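Local coordinates for protein coproheme decarboxylase (Thermus thermophilus, PDB 1VDH) that catalyses the peroxide-dependent oxidative decarboxylation of iron-coproporphyrin III to heme b, the last step of the coproporphyrin-dependent heme pathway, and assembles as a homopentamer, at residues Pro146-Arg151 against Asp195-Val200. Residues are numbered along the deposited sequence; the frame is centred on the assembly and turned at random.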
# COMPACT_ATOMS: atom_id res chain seq x y z
N PRO A 146 -15.03 -0.12 -8.58
CA PRO A 146 -15.22 1.31 -8.33
C PRO A 146 -14.36 2.06 -9.36
O PRO A 146 -13.46 1.48 -9.97
CB PRO A 146 -14.68 1.47 -6.91
CG PRO A 146 -13.52 0.54 -6.90
CD PRO A 146 -14.05 -0.69 -7.63
N MET A 147 -14.64 3.35 -9.55
CA MET A 147 -13.87 4.13 -10.50
C MET A 147 -14.03 5.63 -10.27
O MET A 147 -14.96 6.06 -9.59
CB MET A 147 -14.29 3.80 -11.95
CG MET A 147 -15.71 4.22 -12.32
SD MET A 147 -16.13 3.84 -14.06
CE MET A 147 -15.23 5.12 -14.92
N ASN A 148 -13.08 6.39 -10.81
CA ASN A 148 -13.07 7.85 -10.76
C ASN A 148 -12.96 8.33 -12.20
O ASN A 148 -12.64 7.56 -13.10
CB ASN A 148 -11.81 8.39 -10.06
CG ASN A 148 -11.68 7.96 -8.63
OD1 ASN A 148 -10.57 7.77 -8.13
ND2 ASN A 148 -12.80 7.83 -7.94
N LYS A 149 -13.23 9.62 -12.39
CA LYS A 149 -13.06 10.25 -13.69
C LYS A 149 -11.77 11.02 -13.51
O LYS A 149 -11.62 11.81 -12.56
CB LYS A 149 -14.23 11.18 -14.02
CG LYS A 149 -15.37 10.48 -14.78
CD LYS A 149 -14.97 10.17 -16.22
CE LYS A 149 -16.15 9.62 -17.03
NZ LYS A 149 -16.63 8.30 -16.54
N ARG A 150 -10.80 10.74 -14.37
CA ARG A 150 -9.48 11.34 -14.31
C ARG A 150 -9.40 12.87 -14.32
O ARG A 150 -10.18 13.55 -15.00
CB ARG A 150 -8.62 10.76 -15.44
CG ARG A 150 -7.18 11.24 -15.45
CD ARG A 150 -6.41 10.62 -16.61
NE ARG A 150 -6.19 9.19 -16.44
CZ ARG A 150 -5.74 8.38 -17.39
NH1 ARG A 150 -5.55 7.09 -17.14
NH2 ARG A 150 -5.50 8.85 -18.61
N ARG A 151 -8.46 13.38 -13.52
CA ARG A 151 -8.19 14.81 -13.39
C ARG A 151 -6.66 14.93 -13.42
O ARG A 151 -6.05 15.32 -12.43
CB ARG A 151 -8.74 15.36 -12.07
CG ARG A 151 -10.26 15.39 -11.97
CD ARG A 151 -10.73 15.89 -10.60
NE ARG A 151 -10.20 15.05 -9.51
CZ ARG A 151 -9.32 15.46 -8.61
NH1 ARG A 151 -8.89 14.63 -7.67
NH2 ARG A 151 -8.86 16.71 -8.64
N ASP A 195 -14.21 5.98 -0.98
CA ASP A 195 -12.92 6.25 -1.61
C ASP A 195 -12.86 6.50 -3.12
O ASP A 195 -11.87 7.03 -3.61
CB ASP A 195 -11.91 5.18 -1.20
CG ASP A 195 -11.70 5.12 0.30
OD1 ASP A 195 -12.32 5.93 1.04
OD2 ASP A 195 -10.92 4.26 0.76
N TRP A 196 -13.91 6.11 -3.84
CA TRP A 196 -13.97 6.31 -5.29
C TRP A 196 -15.25 7.07 -5.62
O TRP A 196 -16.20 7.07 -4.84
CB TRP A 196 -13.94 4.97 -6.03
CG TRP A 196 -12.70 4.15 -5.77
CD1 TRP A 196 -12.43 3.39 -4.67
CD2 TRP A 196 -11.57 4.00 -6.64
NE1 TRP A 196 -11.20 2.78 -4.79
CE2 TRP A 196 -10.65 3.14 -6.00
CE3 TRP A 196 -11.24 4.52 -7.90
CZ2 TRP A 196 -9.42 2.78 -6.57
CZ3 TRP A 196 -10.01 4.16 -8.48
CH2 TRP A 196 -9.12 3.30 -7.81
N GLU A 197 -15.28 7.71 -6.79
CA GLU A 197 -16.44 8.50 -7.21
C GLU A 197 -17.67 7.70 -7.61
O GLU A 197 -18.80 8.14 -7.39
CB GLU A 197 -16.03 9.46 -8.32
CG GLU A 197 -15.05 10.52 -7.84
CD GLU A 197 -14.25 11.16 -8.96
OE1 GLU A 197 -13.38 11.99 -8.64
OE2 GLU A 197 -14.47 10.83 -10.14
N TRP A 198 -17.46 6.52 -8.18
CA TRP A 198 -18.57 5.66 -8.58
C TRP A 198 -18.32 4.20 -8.28
O TRP A 198 -17.18 3.76 -8.17
CB TRP A 198 -18.86 5.77 -10.09
CG TRP A 198 -19.43 7.09 -10.53
CD1 TRP A 198 -20.74 7.46 -10.49
CD2 TRP A 198 -18.70 8.21 -11.03
NE1 TRP A 198 -20.87 8.76 -10.94
CE2 TRP A 198 -19.63 9.24 -11.28
CE3 TRP A 198 -17.34 8.45 -11.30
CZ2 TRP A 198 -19.26 10.49 -11.78
CZ3 TRP A 198 -16.97 9.69 -11.80
CH2 TRP A 198 -17.92 10.70 -12.03
N GLY A 199 -19.42 3.47 -8.15
CA GLY A 199 -19.38 2.04 -7.95
C GLY A 199 -20.12 1.51 -9.17
O GLY A 199 -21.10 2.12 -9.62
N VAL A 200 -19.62 0.43 -9.76
CA VAL A 200 -20.27 -0.15 -10.93
C VAL A 200 -20.56 -1.64 -10.73
O VAL A 200 -19.67 -2.41 -10.39
CB VAL A 200 -19.39 -0.02 -12.21
CG1 VAL A 200 -20.13 -0.60 -13.41
CG2 VAL A 200 -19.04 1.45 -12.47
O HOH W 1 -11.27 12.58 -10.00
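Met147 and Trp198 form an antiparallel hydrogen-bonded pair where strand 198-204 joins strand 141-152 in the barrel-like sheet of the chlorite dismutase fold, and the pairing ends in a classic beta bulge, Glu197 and Trp198 both facing Met147. Met147 N gives its hydrogen to Trp198 O (2.9 Å), the donor tilted 30° from the carbonyl plane; the return bond, Trp198 N to Met147 O, comes in almost straight on the carbonyl, at 167°. At the bulge the side chain of Glu197 takes over from the backbone: it runs extended beyond CG, and Glu197 OE2 accepts Lys149 N at 2.8 Å on the syn side, but 33° out of the carboxylate plane.

Trp196, in the loop before strand 198-204, takes the pyrrolidine of Pro146 over one face of its indole, a CH-pi contact with Pro146 CG 3.7 Å from the centroid of the five-membered ring; Pro146 points to the sheet face away from Met147 and Trp198, and Tyr106 and Phe108 also pack on this pair. Lys149 CG lies 3.5 Å from Trp198 CZ3, and Met147 SD touches Val200 CG2. Residues 146-149 belong to the predicted iron-coproporphyrin III site.

Toward the subunit interface, Glu197 OE1 forms a salt bridge with Arg218 of a neighbouring subunit, whose Gly227 O accepts Arg151 NH2. Glu197 OE1 also accepts from a water at 2.6 Å, which donates to Lys149 O and accepts from Arg151 NE.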